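Local coordinates for protein glucose-6-phosphate 1-dehydrogenase (Mycobacterium avium, PDB 4LGV) that catalyses the oxidation of glucose 6-phosphate at C1 by a nicotinamide cofactor, probably as the entry step of the pentose phosphate pathway, at residues A[41-46]-A[133-138]; A[68-73]-A[78-83]; A[417-422]-A[429-434]. All coordinates share one frame; numbering follows the deposited sequence.

Interactions 1 and 2 both belong to the Rossmann-type half of the chain, interaction 2 being nested in the loop that interaction 1 closes, whereas 417-422 and 429-434 come much later, in the C-terminal domain. Interactions 1 and 3 are buried and touch each other: Leu-420 of helix 413-424, the helix of interaction 3, packs on Tyr-133 of interaction 1. Interaction 2 sits at the surface, its centre about 27 Å from that of interaction 3. Chemistry follows place. Interaction 3 joins a helix to the loop after it through leucines, an aromatic edge and a guanidinium face, interaction 1 brings a buried carboxylate against the start of a helix, and interaction 2 relies on a long charge pair beside an aliphatic side chain.

Interaction 1: A[41-46]-A[133-138]; sequences DLARKM and YLEMPP
Leu-42 meets Tyr-133 and Glu-135 where the first helix of a Rossmann fold passes the C-terminal end of its fourth strand. Helix 41-56 follows strand 32-36, and strand 130-134 is that strand's parallel neighbour, so the contact lies at the point where the sheet order changes direction, the usual place for a dinucleotide cleft. The Leu-42 side chain runs past OE1 of Glu-135, crossing that side chain at a slant. Its CB and CG both lie near Glu-135 OE1, CG at 3.7 Å. Beyond the branch, CD2 reaches the hydroxyl of Tyr-133, 3.7 Å from OH, while still grazing OE1. With CG anti to the backbone N (chi1 -173°), the branch is carried to the hydroxyl end of the tyrosine, and the two side chains cross at about a right angle. A leucine suits this position because it sets an apolar branch against two polar ends whose hydrogen bonds are made with other residues: Tyr-133 OH is hydrogen-bonded to Glu-162 and to Tyr-416 of helix 413-424, and Glu-135 OE1 to Thr-47, one residue beyond the helical segment.

The glutamate chain is extended beyond CG, which places its flat end beside the first turn of the helix. Positive potential at a helix start would be expected to favour the anion there, although no hydrogen bond joins the two segments; OE1 is 3.5 Å from Ala-43 N. The small Ala-43 lets the carboxylate come close to the helix backbone: its methyl CB lies 3.4 Å from Glu-135 OE2.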
ATOM      1  N   ASP A  41      38.651   7.101  38.075  1.00 34.58           N
ATOM      2  CA  ASP A  41      38.973   6.076  37.060  1.00 36.63           C
ATOM      3  C   ASP A  41      38.555   6.454  35.645  1.00 33.08           C
ATOM      4  O   ASP A  41      39.324   6.248  34.702  1.00 29.76           O
ATOM      5  CB  ASP A  41      38.415   4.695  37.414  1.00 41.17           C
ATOM      6  CG  ASP A  41      39.079   4.086  38.655  1.00 49.49           C
ATOM      7  OD1 ASP A  41      40.273   4.418  38.981  1.00 55.57           O
ATOM      8  OD2 ASP A  41      38.390   3.274  39.327  1.00 59.26           O
ATOM      9  N   LEU A  42      37.368   7.013  35.500  1.00 30.42           N
ATOM     10  CA  LEU A  42      36.917   7.380  34.166  1.00 30.47           C
ATOM     11  C   LEU A  42      37.799   8.495  33.576  1.00 29.82           C
ATOM     12  O   LEU A  42      38.155   8.454  32.380  1.00 27.31           O
ATOM     13  CB  LEU A  42      35.438   7.764  34.153  1.00 29.84           C
ATOM     14  CG  LEU A  42      34.871   7.994  32.733  1.00 29.89           C
ATOM     15  CD1 LEU A  42      35.008   6.746  31.849  1.00 28.95           C
ATOM     16  CD2 LEU A  42      33.397   8.455  32.836  1.00 30.83           C
ATOM     17  N   ALA A  43      38.192   9.456  34.411  1.00 30.19           N
ATOM     18  CA  ALA A  43      39.117  10.501  33.952  1.00 31.33           C
ATOM     19  C   ALA A  43      40.430   9.888  33.467  1.00 31.83           C
ATOM     20  O   ALA A  43      40.989  10.295  32.438  1.00 29.61           O
ATOM     21  CB  ALA A  43      39.374  11.507  35.054  1.00 32.15           C
ATOM     22  N   ARG A  44      40.909   8.895  34.213  1.00 32.03           N
ATOM     23  CA  ARG A  44      42.133   8.242  33.866  1.00 31.77           C
ATOM     24  C   ARG A  44      42.004   7.381  32.612  1.00 32.19           C
ATOM     25  O   ARG A  44      42.900   7.404  31.747  1.00 29.98           O
ATOM     26  CB  ARG A  44      42.595   7.395  35.013  1.00 36.16           C
ATOM     27  CG  ARG A  44      43.944   6.761  34.825  1.00 41.80           C
ATOM     28  CD  ARG A  44      44.478   6.211  36.147  1.00 47.30           C
ATOM     29  NE  ARG A  44      43.471   5.401  36.833  1.00 55.36           N
ATOM     30  CZ  ARG A  44      43.077   4.171  36.459  1.00 61.12           C
ATOM     31  NH1 ARG A  44      43.625   3.561  35.399  1.00 61.21           N
ATOM     32  NH2 ARG A  44      42.132   3.537  37.158  1.00 62.80           N
ATOM     33  N   LYS A  45      40.903   6.630  32.487  1.00 31.61           N
ATOM     34  CA  LYS A  45      40.747   5.692  31.364  1.00 32.03           C
ATOM     35  C   LYS A  45      40.407   6.480  30.085  1.00 32.36           C
ATOM     36  O   LYS A  45      41.011   6.221  29.053  1.00 32.83           O
ATOM     37  CB  LYS A  45      39.744   4.548  31.649  1.00 31.86           C
ATOM     38  N   MET A  46      39.523   7.483  30.194  1.00 32.56           N
ATOM     39  CA  MET A  46      38.923   8.135  29.058  1.00 32.08           C
ATOM     40  C   MET A  46      39.067   9.658  29.024  1.00 28.66           C
ATOM     41  O   MET A  46      39.387  10.216  27.968  1.00 27.57           O
ATOM     42  CB  MET A  46      37.395   7.806  28.984  1.00 37.29           C
ATOM     43  CG  MET A  46      36.996   6.337  28.793  1.00 42.94           C
ATOM     44  SD  MET A  46      37.476   5.511  27.240  1.00 48.82           S
ATOM     45  CE  MET A  46      37.561   6.819  26.057  1.00 47.77           C
ATOM     46  N   TYR A 133      30.560  18.733  34.374  1.00 28.21           N
ATOM     47  CA  TYR A 133      30.607  17.322  33.999  1.00 27.14           C
ATOM     48  C   TYR A 133      30.938  16.486  35.216  1.00 26.71           C
ATOM     49  O   TYR A 133      32.016  16.622  35.802  1.00 25.97           O
ATOM     50  CB  TYR A 133      31.656  17.124  32.888  1.00 26.52           C
ATOM     51  CG  TYR A 133      31.878  15.698  32.505  1.00 27.05           C
ATOM     52  CD1 TYR A 133      30.810  14.832  32.339  1.00 28.37           C
ATOM     53  CD2 TYR A 133      33.143  15.208  32.283  1.00 26.98           C
ATOM     54  CE1 TYR A 133      30.995  13.517  31.982  1.00 28.82           C
ATOM     55  CE2 TYR A 133      33.338  13.896  31.926  1.00 27.86           C
ATOM     56  CZ  TYR A 133      32.254  13.058  31.759  1.00 29.61           C
ATOM     57  OH  TYR A 133      32.417  11.727  31.410  1.00 30.91           O
ATOM     58  N   LEU A 134      29.993  15.648  35.629  1.00 28.50           N
ATOM     59  CA  LEU A 134      30.128  14.927  36.883  1.00 29.41           C
ATOM     60  C   LEU A 134      30.530  13.487  36.658  1.00 30.55           C
ATOM     61  O   LEU A 134      29.680  12.656  36.414  1.00 31.02           O
ATOM     62  CB  LEU A 134      28.827  14.991  37.688  1.00 29.42           C
ATOM     63  CG  LEU A 134      28.148  16.364  37.783  1.00 29.68           C
ATOM     64  CD1 LEU A 134      26.987  16.295  38.771  1.00 30.23           C
ATOM     65  CD2 LEU A 134      29.065  17.486  38.183  1.00 28.48           C
ATOM     66  N   GLU A 135      31.823  13.202  36.763  1.00 31.83           N
ATOM     67  CA  GLU A 135      32.282  11.821  36.694  1.00 33.85           C
ATOM     68  C   GLU A 135      32.570  11.378  38.119  1.00 34.96           C
ATOM     69  O   GLU A 135      33.683  11.128  38.508  1.00 32.77           O
ATOM     70  CB  GLU A 135      33.488  11.599  35.775  1.00 33.48           C
ATOM     71  CG  GLU A 135      34.402  12.792  35.565  1.00 32.95           C
ATOM     72  CD  GLU A 135      35.493  12.474  34.576  1.00 32.46           C
ATOM     73  OE1 GLU A 135      35.356  11.474  33.818  1.00 33.23           O
ATOM     74  OE2 GLU A 135      36.501  13.186  34.590  1.00 31.91           O
ATOM     75  N   MET A 136      31.511  11.258  38.876  1.00 36.42           N
ATOM     76  CA  MET A 136      31.616  10.917  40.285  1.00 39.91           C
ATOM     77  C   MET A 136      30.574   9.873  40.616  1.00 39.99           C
ATOM     78  O   MET A 136      29.658   9.614  39.819  1.00 40.75           O
ATOM     79  CB  MET A 136      31.510  12.178  41.139  1.00 41.95           C
ATOM     80  CG  MET A 136      32.906  12.651  41.516  1.00 42.75           C
ATOM     81  SD  MET A 136      32.782  14.152  42.428  1.00 52.48           S
ATOM     82  CE  MET A 136      34.279  14.314  43.396  1.00 57.49           C
ATOM     83  N   PRO A 137      30.718   9.247  41.788  1.00 43.20           N
ATOM     84  CA  PRO A 137      29.672   8.334  42.235  1.00 44.45           C
ATOM     85  C   PRO A 137      28.266   8.953  42.179  1.00 45.27           C
ATOM     86  O   PRO A 137      28.082  10.135  42.455  1.00 46.97           O
ATOM     87  CB  PRO A 137      30.063   8.056  43.665  1.00 44.34           C
ATOM     88  CG  PRO A 137      31.543   8.202  43.674  1.00 44.79           C
ATOM     89  CD  PRO A 137      31.809   9.364  42.767  1.00 42.70           C
ATOM     90  N   PRO A 138      27.279   8.177  41.752  1.00 47.91           N
ATOM     91  CA  PRO A 138      25.932   8.733  41.570  1.00 48.16           C
ATOM     92  C   PRO A 138      25.273   9.282  42.821  1.00 46.26           C
ATOM     93  O   PRO A 138      24.445  10.208  42.726  1.00 47.60           O
ATOM     94  CB  PRO A 138      25.127   7.537  41.028  1.00 49.81           C
ATOM     95  CG  PRO A 138      25.933   6.329  41.397  1.00 50.94           C
ATOM     96  CD  PRO A 138      27.355   6.787  41.267  1.00 50.46           C
TER

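Interaction 2: A[68-73]-A[78-83]; sequences ASDDIT and LDRARE
This is a sparse surface contact in which Arg-80, on helix 74-87, reaches back to Asp-70 and Ile-72 in the loop that leads from strand 64-68 into that same helix. Its charged part is a long salt bridge: Arg-80 NH2 stands 3.8 Å from Asp-70 OD2. The oxygen is well out of the guanidinium plane, and the planes of carboxylate and guanidinium are turned 72° apart. No N-H is aimed at the carboxylate, and the attraction is one of charges alone. Arginine serves here because its length spans the gap: the chain is fully extended from CG to NE, bringing a guanidinium from the helix to the loop.

The arrangement closes the beta-to-alpha turn after the second strand of the Rossmann fold, a loop that in related dinucleotide-binding folds often borders the adenosine end of the cofactor. Asp-70 is fixed mainly by its other oxygen, since OD1 is hydrogen-bonded to Thr-39 OG1, while its backbone O receives the hydroxyls of Tyr-106 and Ser-108. Asp-71 forms the centre of an inverse gamma turn, after which Thr-73 takes the N-cap of the helix; its side chain caps a backbone N just inside, and Gln-76 OE1 bonds to Thr-73 N.

Ile-72 supplies the apolar part. It touches Tyr-106 of strand 104-108, and with its outer arm extended (chi2 173°), CD1 comes to 4.3 Å from Arg-80 NE, oblique to the guanidinium. Both Ile-72 and Arg-80 also touch a crystal neighbour, and this lattice contact may bear on the pose of so loosely directed an arginine.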
ATOM      1  N   ALA A  68      38.222  17.717  42.637  1.00 28.32           N
ATOM      2  CA  ALA A  68      38.273  16.443  43.318  1.00 28.55           C
ATOM      3  C   ALA A  68      38.605  16.647  44.815  1.00 29.61           C
ATOM      4  O   ALA A  68      39.017  17.734  45.217  1.00 30.44           O
ATOM      5  CB  ALA A  68      39.292  15.531  42.648  1.00 27.80           C
ATOM      6  N   SER A  69      38.502  15.585  45.601  1.00 29.84           N
ATOM      7  CA  SER A  69      38.925  15.621  46.991  1.00 32.94           C
ATOM      8  C   SER A  69      40.432  15.523  47.201  1.00 33.42           C
ATOM      9  O   SER A  69      40.935  15.960  48.211  1.00 35.02           O
ATOM     10  CB  SER A  69      38.263  14.475  47.769  1.00 34.21           C
ATOM     11  OG  SER A  69      38.756  13.229  47.321  1.00 33.62           O
ATOM     12  N   ASP A  70      41.176  14.989  46.243  1.00 32.83           N
ATOM     13  CA  ASP A  70      42.609  14.786  46.492  1.00 33.86           C
ATOM     14  C   ASP A  70      43.331  16.107  46.811  1.00 34.09           C
ATOM     15  O   ASP A  70      43.188  17.103  46.103  1.00 32.36           O
ATOM     16  CB  ASP A  70      43.280  14.119  45.310  1.00 32.49           C
ATOM     17  CG  ASP A  70      42.512  12.901  44.837  1.00 33.35           C
ATOM     18  OD1 ASP A  70      41.315  13.005  44.480  1.00 32.84           O
ATOM     19  OD2 ASP A  70      43.111  11.852  44.726  1.00 34.02           O
ATOM     20  N   ASP A  71      44.155  16.075  47.850  1.00 35.67           N
ATOM     21  CA  ASP A  71      44.951  17.234  48.214  1.00 35.80           C
ATOM     22  C   ASP A  71      46.253  17.154  47.442  1.00 33.95           C
ATOM     23  O   ASP A  71      47.277  16.694  47.952  1.00 34.57           O
ATOM     24  CB  ASP A  71      45.180  17.255  49.729  1.00 38.75           C
ATOM     25  CG  ASP A  71      45.851  18.522  50.222  1.00 40.75           C
ATOM     26  OD1 ASP A  71      46.007  19.483  49.443  1.00 39.14           O
ATOM     27  OD2 ASP A  71      46.219  18.550  51.441  1.00 48.13           O
ATOM     28  N   ILE A  72      46.212  17.623  46.212  1.00 31.89           N
ATOM     29  CA  ILE A  72      47.374  17.639  45.339  1.00 31.04           C
ATOM     30  C   ILE A  72      47.448  18.991  44.685  1.00 30.55           C
ATOM     31  O   ILE A  72      46.500  19.767  44.737  1.00 30.88           O
ATOM     32  CB  ILE A  72      47.287  16.564  44.252  1.00 30.20           C
ATOM     33  CG1 ILE A  72      46.047  16.769  43.396  1.00 29.65           C
ATOM     34  CG2 ILE A  72      47.286  15.185  44.904  1.00 30.50           C
ATOM     35  CD1 ILE A  72      45.964  15.860  42.194  1.00 29.61           C
ATOM     36  N   THR A  73      48.581  19.287  44.086  1.00 30.46           N
ATOM     37  CA  THR A  73      48.769  20.542  43.363  1.00 30.26           C
ATOM     38  C   THR A  73      48.359  20.347  41.896  1.00 29.64           C
ATOM     39  O   THR A  73      48.186  19.236  41.418  1.00 29.34           O
ATOM     40  CB  THR A  73      50.248  20.935  43.364  1.00 30.93           C
ATOM     41  OG1 THR A  73      50.981  19.936  42.655  1.00 30.16           O
ATOM     42  CG2 THR A  73      50.815  21.057  44.817  1.00 32.12           C
ATOM     43  N   LEU A  78      48.738  17.423  36.525  1.00 26.18           N
ATOM     44  CA  LEU A  78      49.303  17.355  35.182  1.00 26.59           C
ATOM     45  C   LEU A  78      50.107  16.095  34.935  1.00 26.99           C
ATOM     46  O   LEU A  78      50.005  15.498  33.845  1.00 24.18           O
ATOM     47  CB  LEU A  78      50.148  18.576  34.885  1.00 26.13           C
ATOM     48  CG  LEU A  78      49.326  19.874  34.837  1.00 25.85           C
ATOM     49  CD1 LEU A  78      50.272  21.037  34.570  1.00 26.57           C
ATOM     50  CD2 LEU A  78      48.226  19.868  33.780  1.00 24.91           C
ATOM     51  N   ASP A  79      50.840  15.667  35.959  1.00 27.72           N
ATOM     52  CA  ASP A  79      51.549  14.403  35.873  1.00 29.81           C
ATOM     53  C   ASP A  79      50.527  13.261  35.700  1.00 29.63           C
ATOM     54  O   ASP A  79      50.736  12.361  34.911  1.00 27.44           O
ATOM     55  CB  ASP A  79      52.407  14.131  37.107  1.00 33.50           C
ATOM     56  CG  ASP A  79      53.618  15.059  37.210  1.00 37.43           C
ATOM     57  OD1 ASP A  79      54.111  15.531  36.171  1.00 38.47           O
ATOM     58  OD2 ASP A  79      54.052  15.316  38.373  1.00 44.60           O
ATOM     59  N   ARG A  80      49.456  13.300  36.472  1.00 27.39           N
ATOM     60  CA  ARG A  80      48.416  12.290  36.357  1.00 27.95           C
ATOM     61  C   ARG A  80      47.807  12.263  34.953  1.00 26.88           C
ATOM     62  O   ARG A  80      47.579  11.180  34.391  1.00 26.00           O
ATOM     63  CB  ARG A  80      47.301  12.544  37.357  1.00 27.26           C
ATOM     64  CG  ARG A  80      47.588  11.948  38.716  1.00 28.99           C
ATOM     65  CD  ARG A  80      46.410  12.296  39.585  1.00 28.53           C
ATOM     66  NE  ARG A  80      46.483  11.800  40.939  1.00 29.64           N
ATOM     67  CZ  ARG A  80      45.831  10.734  41.412  1.00 29.77           C
ATOM     68  NH1 ARG A  80      45.040   9.985  40.649  1.00 29.37           N
ATOM     69  NH2 ARG A  80      45.982  10.414  42.675  1.00 31.05           N
ATOM     70  N   ALA A  81      47.543  13.449  34.428  1.00 24.93           N
ATOM     71  CA  ALA A  81      46.974  13.560  33.092  1.00 25.17           C
ATOM     72  C   ALA A  81      47.895  13.038  31.999  1.00 25.64           C
ATOM     73  O   ALA A  81      47.482  12.315  31.095  1.00 25.20           O
ATOM     74  CB  ALA A  81      46.636  15.003  32.826  1.00 24.72           C
ATOM     75  N   ARG A  82      49.173  13.345  32.152  1.00 27.49           N
ATOM     76  CA  ARG A  82      50.194  12.920  31.229  1.00 29.49           C
ATOM     77  C   ARG A  82      50.301  11.391  31.195  1.00 30.27           C
ATOM     78  O   ARG A  82      50.206  10.761  30.126  1.00 30.09           O
ATOM     79  CB  ARG A  82      51.513  13.557  31.623  1.00 31.28           C
ATOM     80  CG  ARG A  82      52.616  13.355  30.620  1.00 35.92           C
ATOM     81  CD  ARG A  82      53.986  13.875  31.125  1.00 37.27           C
ATOM     82  NE  ARG A  82      53.946  15.300  31.469  1.00 39.14           N
ATOM     83  CZ  ARG A  82      54.347  16.290  30.668  1.00 42.52           C
ATOM     84  NH1 ARG A  82      54.862  16.055  29.443  1.00 45.58           N
ATOM     85  NH2 ARG A  82      54.278  17.545  31.098  1.00 41.99           N
ATOM     86  N   GLU A  83      50.452  10.791  32.360  1.00 30.91           N
ATOM     87  CA  GLU A  83      50.514   9.344  32.432  1.00 33.91           C
ATOM     88  C   GLU A  83      49.252   8.673  31.896  1.00 30.52           C
ATOM     89  O   GLU A  83      49.341   7.667  31.208  1.00 28.74           O
ATOM     90  CB  GLU A  83      50.746   8.867  33.859  1.00 38.95           C
ATOM     91  CG  GLU A  83      52.122   9.257  34.380  1.00 45.45           C
ATOM     92  CD  GLU A  83      53.219   8.535  33.596  1.00 52.13           C
ATOM     93  OE1 GLU A  83      53.135   7.298  33.510  1.00 56.69           O
ATOM     94  OE2 GLU A  83      54.093   9.210  32.986  1.00 59.10           O
TER

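Interaction 3: A[417-422]-A[429-434]; sequences ERLLYA and QLFARE
The guanidinium of Arg-418 has Leu-430 over one face: CD1 sits 3.7 Å above the plane, over its centre, and the other methyl, CD2, reaches the terminal nitrogens. The amide of Gln-429 comes near this group only obliquely. The ring of Phe-431, by contrast, meets helix 413-424 with its edge. Leu-419 O lies in the ring plane, 3.4 Å from CZ, and Ala-422 CB lies near the same plane, 4.2 Å from CE2.

Through these groups the loop joining helix 413-424 to helix 434-449 packs on the first of these helices; it touches at Gln-429 to Phe-431 and then leads away to the second. Arg-418 has CG anti to the backbone N (chi1 -178°) and an extended chain to NE, and it crosses Leu-430 at about a right angle. Its NH1 is hydrogen-bonded to Gly-196 O and Gln-198 O, which fixes the plate on which Leu-430 rests.

Leu-419 occupies the middle of the contact. Its CD2 touches Leu-430 CB at 3.7 Å and, on the aromatic, Phe-431 CZ at 3.8 Å, so one methyl serves both neighbours. Ala-422, one turn further along the helix, is small enough to let the ring edge approach. Beyond the helix, Phe-431 packs on Leu-189 and Val-191 of strand 188-191, at the border of the parallel sheet, and Leu-430 on Val-200 of helix 200-209, so the loop ties the helix to both.

No hydrogen bond crosses between the segments. The ring edge, whose C-H bonds are slightly positive, facing a carbonyl oxygen would be mildly favourable, while the leucine lies against a flat cation whose NH1 is bonded to backbone oxygens, which probably lowers the cost of laying a methyl over one face of it.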
ATOM      1  N   GLU A 417      34.694  10.994  23.182  1.00 30.57           N
ATOM      2  CA  GLU A 417      34.986  12.383  22.773  1.00 30.59           C
ATOM      3  C   GLU A 417      33.829  13.054  22.023  1.00 29.64           C
ATOM      4  O   GLU A 417      33.585  14.257  22.164  1.00 30.58           O
ATOM      5  CB  GLU A 417      36.276  12.450  21.936  1.00 32.01           C
ATOM      6  CG  GLU A 417      36.217  11.749  20.595  1.00 34.47           C
ATOM      7  CD  GLU A 417      37.579  11.599  19.913  1.00 36.56           C
ATOM      8  OE1 GLU A 417      38.523  12.109  20.470  1.00 36.15           O
ATOM      9  OE2 GLU A 417      37.703  10.976  18.829  1.00 39.30           O
ATOM     10  N   ARG A 418      33.127  12.293  21.187  1.00 28.01           N
ATOM     11  CA  ARG A 418      31.958  12.824  20.495  1.00 27.57           C
ATOM     12  C   ARG A 418      30.901  13.321  21.498  1.00 28.14           C
ATOM     13  O   ARG A 418      30.316  14.375  21.324  1.00 27.85           O
ATOM     14  CB  ARG A 418      31.379  11.716  19.622  1.00 26.92           C
ATOM     15  CG  ARG A 418      30.185  12.100  18.795  1.00 27.13           C
ATOM     16  CD  ARG A 418      29.662  10.889  18.062  1.00 26.56           C
ATOM     17  NE  ARG A 418      28.537  11.261  17.232  1.00 27.07           N
ATOM     18  CZ  ARG A 418      27.524  10.468  16.881  1.00 25.11           C
ATOM     19  NH1 ARG A 418      27.432   9.209  17.334  1.00 26.44           N
ATOM     20  NH2 ARG A 418      26.608  10.931  16.067  1.00 23.63           N
ATOM     21  N   LEU A 419      30.639  12.551  22.548  1.00 28.68           N
ATOM     22  CA  LEU A 419      29.651  12.950  23.560  1.00 30.56           C
ATOM     23  C   LEU A 419      30.073  14.180  24.328  1.00 32.13           C
ATOM     24  O   LEU A 419      29.248  15.057  24.597  1.00 32.30           O
ATOM     25  CB  LEU A 419      29.410  11.825  24.568  1.00 30.67           C
ATOM     26  CG  LEU A 419      28.576  10.691  24.041  1.00 30.86           C
ATOM     27  CD1 LEU A 419      28.602   9.524  24.999  1.00 32.53           C
ATOM     28  CD2 LEU A 419      27.145  11.105  23.802  1.00 30.46           C
ATOM     29  N   LEU A 420      31.363  14.260  24.653  1.00 33.62           N
ATOM     30  CA  LEU A 420      31.884  15.386  25.442  1.00 35.31           C
ATOM     31  C   LEU A 420      31.779  16.649  24.657  1.00 35.09           C
ATOM     32  O   LEU A 420      31.401  17.696  25.177  1.00 34.21           O
ATOM     33  CB  LEU A 420      33.373  15.193  25.820  1.00 37.79           C
ATOM     34  CG  LEU A 420      33.729  14.960  27.272  1.00 40.13           C
ATOM     35  CD1 LEU A 420      35.245  15.051  27.411  1.00 40.85           C
ATOM     36  CD2 LEU A 420      33.065  15.961  28.208  1.00 41.39           C
ATOM     37  N   TYR A 421      32.153  16.557  23.389  1.00 34.11           N
ATOM     38  CA  TYR A 421      32.094  17.720  22.504  1.00 36.00           C
ATOM     39  C   TYR A 421      30.639  18.152  22.318  1.00 33.12           C
ATOM     40  O   TYR A 421      30.317  19.347  22.390  1.00 32.82           O
ATOM     41  CB  TYR A 421      32.760  17.390  21.174  1.00 38.39           C
ATOM     42  CG  TYR A 421      32.786  18.521  20.167  1.00 44.14           C
ATOM     43  CD1 TYR A 421      33.782  19.486  20.185  1.00 48.67           C
ATOM     44  CD2 TYR A 421      31.809  18.610  19.173  1.00 51.62           C
ATOM     45  CE1 TYR A 421      33.830  20.512  19.248  1.00 50.70           C
ATOM     46  CE2 TYR A 421      31.840  19.631  18.231  1.00 54.33           C
ATOM     47  CZ  TYR A 421      32.865  20.571  18.272  1.00 55.56           C
ATOM     48  OH  TYR A 421      32.871  21.601  17.346  1.00 64.40           O
ATOM     49  N   ALA A 422      29.751  17.188  22.088  1.00 29.62           N
ATOM     50  CA  ALA A 422      28.347  17.520  21.883  1.00 28.23           C
ATOM     51  C   ALA A 422      27.774  18.191  23.149  1.00 29.06           C
ATOM     52  O   ALA A 422      26.993  19.142  23.068  1.00 28.02           O
ATOM     53  CB  ALA A 422      27.559  16.281  21.529  1.00 27.48           C
ATOM     54  N   GLN A 429      21.093  15.504  20.892  1.00 31.89           N
ATOM     55  CA  GLN A 429      20.578  14.361  20.139  1.00 33.59           C
ATOM     56  C   GLN A 429      21.001  12.999  20.702  1.00 30.12           C
ATOM     57  O   GLN A 429      20.289  12.021  20.579  1.00 30.66           O
ATOM     58  CB  GLN A 429      20.928  14.501  18.645  1.00 37.66           C
ATOM     59  CG  GLN A 429      22.166  13.827  18.112  1.00 41.06           C
ATOM     60  CD  GLN A 429      22.499  14.226  16.659  1.00 46.23           C
ATOM     61  OE1 GLN A 429      21.614  14.553  15.874  1.00 52.13           O
ATOM     62  NE2 GLN A 429      23.789  14.191  16.312  1.00 50.44           N
ATOM     63  N   LEU A 430      22.177  12.965  21.300  1.00 28.22           N
ATOM     64  CA  LEU A 430      22.752  11.745  21.824  1.00 27.32           C
ATOM     65  C   LEU A 430      22.537  11.550  23.323  1.00 27.26           C
ATOM     66  O   LEU A 430      23.110  10.678  23.907  1.00 26.29           O
ATOM     67  CB  LEU A 430      24.243  11.723  21.547  1.00 28.18           C
ATOM     68  CG  LEU A 430      24.664  11.897  20.079  1.00 27.92           C
ATOM     69  CD1 LEU A 430      26.156  12.103  20.008  1.00 29.10           C
ATOM     70  CD2 LEU A 430      24.226  10.673  19.267  1.00 28.14           C
ATOM     71  N   PHE A 431      21.649  12.343  23.908  1.00 29.09           N
ATOM     72  CA  PHE A 431      21.373  12.298  25.321  1.00 30.84           C
ATOM     73  C   PHE A 431      19.877  12.063  25.543  1.00 30.46           C
ATOM     74  O   PHE A 431      19.050  12.876  25.199  1.00 29.71           O
ATOM     75  CB  PHE A 431      21.821  13.587  25.968  1.00 32.13           C
ATOM     76  CG  PHE A 431      23.310  13.859  25.821  1.00 33.30           C
ATOM     77  CD1 PHE A 431      24.213  13.253  26.659  1.00 34.97           C
ATOM     78  CD2 PHE A 431      23.787  14.705  24.838  1.00 33.37           C
ATOM     79  CE1 PHE A 431      25.564  13.473  26.514  1.00 34.63           C
ATOM     80  CE2 PHE A 431      25.142  14.940  24.695  1.00 32.96           C
ATOM     81  CZ  PHE A 431      26.024  14.342  25.538  1.00 33.80           C
ATOM     82  N   ALA A 432      19.558  10.928  26.139  1.00 30.15           N
ATOM     83  CA  ALA A 432      18.196  10.541  26.350  1.00 30.29           C
ATOM     84  C   ALA A 432      17.468  11.550  27.235  1.00 30.45           C
ATOM     85  O   ALA A 432      18.011  12.101  28.200  1.00 32.32           O
ATOM     86  CB  ALA A 432      18.167   9.137  26.973  1.00 31.03           C
ATOM     87  N   ARG A 433      16.223  11.780  26.893  1.00 30.64           N
ATOM     88  CA  ARG A 433      15.386  12.725  27.596  1.00 30.56           C
ATOM     89  C   ARG A 433      14.582  11.974  28.650  1.00 31.49           C
ATOM     90  O   ARG A 433      14.360  10.760  28.548  1.00 31.20           O
ATOM     91  CB  ARG A 433      14.468  13.430  26.609  1.00 30.69           C
ATOM     92  CG  ARG A 433      13.815  14.698  27.130  1.00 31.87           C
ATOM     93  CD  ARG A 433      13.026  15.442  26.058  1.00 31.95           C
ATOM     94  NE  ARG A 433      11.851  14.678  25.599  1.00 32.66           N
ATOM     95  CZ  ARG A 433      11.067  15.016  24.558  1.00 32.83           C
ATOM     96  NH1 ARG A 433      11.298  16.131  23.849  1.00 32.36           N
ATOM     97  NH2 ARG A 433      10.041  14.254  24.221  1.00 32.07           N
ATOM     98  N   GLU A 434      14.170  12.705  29.670  1.00 32.76           N
ATOM     99  CA  GLU A 434      13.532  12.155  30.858  1.00 34.58           C
ATOM    100  C   GLU A 434      12.347  11.222  30.573  1.00 33.76           C
ATOM    101  O   GLU A 434      12.220  10.141  31.163  1.00 33.61           O
ATOM    102  CB  GLU A 434      13.176  13.359  31.735  1.00 39.08           C
ATOM    103  CG  GLU A 434      12.067  13.284  32.760  1.00 43.98           C
ATOM    104  CD  GLU A 434      11.610  14.726  33.228  1.00 47.02           C
ATOM    105  OE1 GLU A 434      10.440  15.104  33.020  1.00 50.57           O
ATOM    106  OE2 GLU A 434      12.406  15.517  33.798  1.00 47.34           O
TER